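Local coordinates for uncharacterized HTH-type transcriptional regulator HI_0893 (Haemophilus influenzae, PDB 3QKX), which probably acts as a TetR-family transcriptional regulator, binding regulatory DNA through an N-terminal helix-turn-helix domain, at residues A[11-16]-A[53-58]; A[20-25]-A[99-104]. All coordinates share one frame; numbering follows the deposited sequence.

Contact 1 (A[11-16]-A[53-58])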
# COMPACT_ATOMS: atom_id res chain seq x y z
N GLU A 11 10.19 -24.42 3.84
CA GLU A 11 9.09 -23.61 4.39
C GLU A 11 9.31 -23.18 5.90
O GLU A 11 8.90 -22.19 6.34
CB GLU A 11 7.74 -24.33 4.22
CG GLU A 11 6.49 -23.53 4.71
CD GLU A 11 6.38 -22.14 4.09
OE1 GLU A 11 6.66 -21.99 2.88
OE2 GLU A 11 5.99 -21.20 4.82
N GLN A 12 10.00 -24.16 6.59
CA GLN A 12 10.50 -23.87 7.93
C GLN A 12 11.38 -22.62 7.90
O GLN A 12 11.20 -21.73 8.71
CB GLN A 12 11.29 -25.08 8.46
CG GLN A 12 11.56 -25.08 9.96
CD GLN A 12 12.27 -26.35 10.42
OE1 GLN A 12 11.96 -27.44 9.95
NE2 GLN A 12 13.23 -26.20 11.34
N ILE A 13 12.28 -22.55 6.94
CA ILE A 13 13.17 -21.39 6.79
C ILE A 13 12.40 -20.15 6.29
O ILE A 13 12.63 -19.04 6.78
CB ILE A 13 14.37 -21.71 5.86
CG1 ILE A 13 15.30 -22.75 6.54
CG2 ILE A 13 15.17 -20.47 5.54
CD1 ILE A 13 16.19 -23.56 5.56
N PHE A 14 11.48 -20.34 5.35
CA PHE A 14 10.73 -19.20 4.81
C PHE A 14 9.85 -18.56 5.88
O PHE A 14 9.83 -17.34 6.02
CB PHE A 14 9.87 -19.61 3.59
CG PHE A 14 10.67 -20.00 2.36
CD1 PHE A 14 11.80 -19.29 1.95
CD2 PHE A 14 10.22 -21.04 1.56
CE1 PHE A 14 12.49 -19.65 0.82
CE2 PHE A 14 10.91 -21.41 0.41
CZ PHE A 14 12.04 -20.72 0.03
N SER A 15 9.14 -19.39 6.64
CA SER A 15 8.39 -18.96 7.81
C SER A 15 9.23 -18.09 8.75
O SER A 15 8.76 -17.08 9.25
CB SER A 15 7.87 -20.19 8.57
OG SER A 15 7.40 -19.85 9.87
N ALA A 16 10.45 -18.53 9.00
CA ALA A 16 11.38 -17.79 9.85
C ALA A 16 11.85 -16.51 9.19
O ALA A 16 12.14 -15.56 9.87
CB ALA A 16 12.60 -18.69 10.23
N ASP A 53 20.94 -13.67 -1.25
CA ASP A 53 20.23 -13.32 -2.50
C ASP A 53 19.35 -14.47 -2.96
O ASP A 53 18.15 -14.28 -3.14
CB ASP A 53 21.20 -12.92 -3.64
CG ASP A 53 21.59 -11.44 -3.63
OD1 ASP A 53 21.13 -10.66 -2.77
OD2 ASP A 53 22.37 -11.05 -4.52
N GLU A 54 19.95 -15.64 -3.15
CA GLU A 54 19.20 -16.80 -3.67
C GLU A 54 18.05 -17.19 -2.72
O GLU A 54 16.98 -17.58 -3.18
CB GLU A 54 20.12 -18.01 -3.93
CG GLU A 54 19.62 -18.97 -5.03
N LEU A 55 18.28 -17.04 -1.41
CA LEU A 55 17.23 -17.21 -0.40
C LEU A 55 16.06 -16.28 -0.66
O LEU A 55 14.93 -16.74 -0.82
CB LEU A 55 17.78 -16.96 1.02
CG LEU A 55 16.92 -17.43 2.20
CD1 LEU A 55 17.80 -17.78 3.42
CD2 LEU A 55 15.89 -16.40 2.58
N LEU A 56 16.32 -14.98 -0.70
CA LEU A 56 15.24 -14.00 -0.87
C LEU A 56 14.52 -14.10 -2.24
O LEU A 56 13.34 -13.79 -2.32
CB LEU A 56 15.76 -12.59 -0.63
CG LEU A 56 16.30 -12.25 0.77
CD1 LEU A 56 16.65 -10.76 0.84
CD2 LEU A 56 15.35 -12.62 1.89
N GLU A 57 15.22 -14.57 -3.28
CA GLU A 57 14.58 -14.88 -4.57
C GLU A 57 13.51 -15.95 -4.42
O GLU A 57 12.36 -15.73 -4.80
CB GLU A 57 15.61 -15.36 -5.63
CG GLU A 57 16.54 -14.26 -6.18
CD GLU A 57 16.97 -14.50 -7.63
OE1 GLU A 57 16.11 -14.42 -8.54
OE2 GLU A 57 18.17 -14.75 -7.87
N GLN A 58 13.89 -17.10 -3.88
CA GLN A 58 12.95 -18.22 -3.69
C GLN A 58 11.82 -17.85 -2.73
O GLN A 58 10.67 -18.27 -2.93
CB GLN A 58 13.68 -19.49 -3.21
CG GLN A 58 14.54 -20.16 -4.29
CD GLN A 58 15.22 -21.46 -3.80
OE1 GLN A 58 14.61 -22.27 -3.07
NE2 GLN A 58 16.47 -21.67 -4.21
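Leu55, the first residue of 53-58 to touch 11-16, meets it with both its side chain and its carbonyl. The methyl CD1 reaches CG2 of Ile13 at 4.3 Å, a loose apolar touch between two buried branched chains. The Leu55 bond to CB does not aim straight at helix 6-23; the far end of the chain closes the distance. Its backbone oxygen meets the ring of Phe14 from the edge, near the ring plane, with O 4.1 Å from CE1. That oxygen therefore faces the rim of C-H groups rather than the pi cloud.

One turn further on comes Gln58, whose CB points toward 11-16. Here CB and the backbone carbon C of Gln58 do the touching: CB lies 3.8 Å from Phe14 CZ, and C is 4.0 Å from Phe14 CE1. CB comes at the ring obliquely. Phe14 gets there because its CG stands anti to the carbonyl carbon and beside the backbone N (chi1 -68°), which carries CE1 and CZ across to helix 52-72. The same side chain also touches Phe59 and Arg62 further along that helix, while Glu11 forms a salt bridge to Arg62.

The two helices run almost perpendicular, at 92°, with their axes 11.1 Å apart in these segments. That is a wide spacing, bridged by the large side chains. Leu55 also packs on Met31 and Leu34 of helix 31-38 and joins Ile13 on Ile45 of helix 42-48, so the contact is part of the core of the TetR-type helix-turn-helix domain, formed by helix 6-23, the two helices of the predicted DNA-binding motif and the start of helix 52-72.

Contact 2 (A[20-25]-A[99-104]); sequences LMAREG and NPTILS
Where Ala22 meets Thr101 and Ser104, no flat group of 20-25 or 99-104 takes part, so neither segment offers the other a face or edge to stack on; one methyl and two small hydroxyl-bearing side chains make the whole touch. It is an interdomain helix-helix contact of the TetR fold: the last turn of helix 6-23, from the helix-turn-helix domain, comes against the first turn of helix 100-109, from the C-terminal domain. In TetR relatives the C-terminal domain usually carries the regulatory signal, and this junction could pass it on, though here that is only inferred.

The backbones come close because the side chains are small. Ala22 and Thr101 have their CA atoms 5.9 Å apart, and the CB of Ala22 points toward the other segment. Thr101 does not aim its own CB straight back; its first torsion, with OG1 anti to the backbone N (chi1 -169°), brings the hydroxyl to the methyl and leaves Thr101 CG2 5.9 Å from Ala22 CB. A methyl group offers that oxygen only van der Waals contact.

One turn along the helix, Ser104 does aim its CB toward Ala22, and the two CB atoms are 4.3 Å apart. Its hydroxyl turns back on its own helix, where OG gives a weak hydrogen bond to Pro100 O at 3.4 Å. The same carbonyl accepts the backbone N of Ser104.

Just beyond these segments the junction is extended by Asn105, touched by both Ala22 and Met21, the latter modelled as selenomethionine, and by Tyr109, which also meets Met21; a weak bond joins Met21 O to the side chain of Gln108. Within the contact itself the tightest approach is from Ala22 CB to Thr101 OG1, at 3.5 Å.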
# COMPACT_ATOMS: atom_id res chain seq x y z
N LEU A 20 11.75 -12.74 11.12
CA LEU A 20 12.93 -11.89 11.28
C LEU A 20 12.76 -10.59 10.45
O LEU A 20 13.21 -9.51 10.87
CB LEU A 20 14.23 -12.65 10.91
CG LEU A 20 15.53 -12.29 11.64
N MSE A 21 12.03 -10.68 9.35
CA MSE A 21 11.70 -9.49 8.56
C MSE A 21 10.68 -8.57 9.26
O MSE A 21 10.76 -7.36 9.13
CB MSE A 21 11.19 -9.89 7.17
CG MSE A 21 11.32 -8.82 6.14
SE MSE A 21 10.46 -9.32 4.50
CE MSE A 21 11.53 -10.84 4.02
N ALA A 22 9.71 -9.16 9.96
CA ALA A 22 8.69 -8.40 10.65
C ALA A 22 9.23 -7.74 11.94
O ALA A 22 8.85 -6.60 12.26
CB ALA A 22 7.50 -9.29 10.96
N ARG A 23 10.12 -8.42 12.65
CA ARG A 23 10.64 -7.92 13.95
C ARG A 23 11.83 -6.95 13.81
O ARG A 23 11.78 -5.81 14.31
CB ARG A 23 11.02 -9.08 14.86
CG ARG A 23 9.82 -9.95 15.25
CD ARG A 23 10.17 -10.94 16.36
NE ARG A 23 9.43 -12.20 16.21
CZ ARG A 23 9.78 -13.38 16.74
NH1 ARG A 23 10.89 -13.51 17.49
NH2 ARG A 23 9.02 -14.45 16.53
N GLU A 24 12.90 -7.43 13.16
CA GLU A 24 14.01 -6.58 12.73
C GLU A 24 13.71 -6.17 11.28
O GLU A 24 12.66 -6.53 10.75
CB GLU A 24 15.33 -7.36 12.80
CG GLU A 24 15.60 -8.02 14.17
CD GLU A 24 16.82 -8.93 14.16
OE1 GLU A 24 16.75 -10.03 13.57
OE2 GLU A 24 17.83 -8.54 14.76
N GLY A 25 14.61 -5.41 10.65
CA GLY A 25 14.43 -5.04 9.22
C GLY A 25 14.90 -6.11 8.22
O GLY A 25 15.71 -6.96 8.57
N ASN A 99 -2.71 -13.79 9.38
CA ASN A 99 -1.24 -13.75 9.23
C ASN A 99 -0.69 -12.31 9.25
O ASN A 99 -0.27 -11.79 8.23
CB ASN A 99 -0.85 -14.43 7.94
CG ASN A 99 -1.27 -15.86 7.91
OD1 ASN A 99 -0.57 -16.72 8.41
ND2 ASN A 99 -2.44 -16.12 7.35
N PRO A 100 -0.68 -11.67 10.42
CA PRO A 100 -0.29 -10.28 10.50
C PRO A 100 1.20 -10.03 10.18
O PRO A 100 1.56 -8.95 9.70
CB PRO A 100 -0.59 -9.92 11.96
CG PRO A 100 -0.56 -11.16 12.68
CD PRO A 100 -0.82 -12.28 11.74
N THR A 101 2.04 -11.03 10.46
CA THR A 101 3.45 -11.01 10.07
C THR A 101 3.60 -10.86 8.54
O THR A 101 4.43 -10.10 8.06
CB THR A 101 4.18 -12.27 10.61
OG1 THR A 101 5.60 -12.13 10.45
CG2 THR A 101 3.66 -13.58 9.91
N ILE A 102 2.71 -11.50 7.78
CA ILE A 102 2.69 -11.32 6.34
C ILE A 102 2.24 -9.90 6.01
O ILE A 102 2.80 -9.25 5.12
CB ILE A 102 1.75 -12.36 5.64
CG1 ILE A 102 2.24 -13.79 5.86
CG2 ILE A 102 1.62 -12.07 4.16
CD1 ILE A 102 3.50 -14.12 5.13
N LEU A 103 1.23 -9.42 6.73
CA LEU A 103 0.73 -8.05 6.54
C LEU A 103 1.84 -6.99 6.75
O LEU A 103 1.96 -6.08 5.94
CB LEU A 103 -0.48 -7.79 7.46
CG LEU A 103 -1.12 -6.41 7.43
CD1 LEU A 103 -1.80 -6.18 6.09
CD2 LEU A 103 -2.09 -6.27 8.60
N SER A 104 2.65 -7.12 7.80
CA SER A 104 3.78 -6.20 8.02
C SER A 104 4.75 -6.20 6.86
O SER A 104 5.21 -5.16 6.43
CB SER A 104 4.57 -6.57 9.27
OG SER A 104 3.77 -6.53 10.43

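Both contacts draw on helix 6-23, successive parts of it, and their centres are 14 Å apart. Contact 1 belongs to the core: three of its four touching residues are buried, and it stays inside the helix-turn-helix domain. Contact 2 is a surface contact that reaches from that domain to the C-terminal one. The chemistry follows the place. Large apolar and aromatic chains, with the exposed Gln58 at the margin, span a wide, nearly perpendicular helix pair in 11-16/53-58, burying 164 Å², whereas an alanine lets the backbones come closer in 20-25/99-104, against hydroxyl-bearing neighbours, with 94 Å² buried. Helix 6-23 thus has one part in its own domain's core and its end against the C-terminal domain.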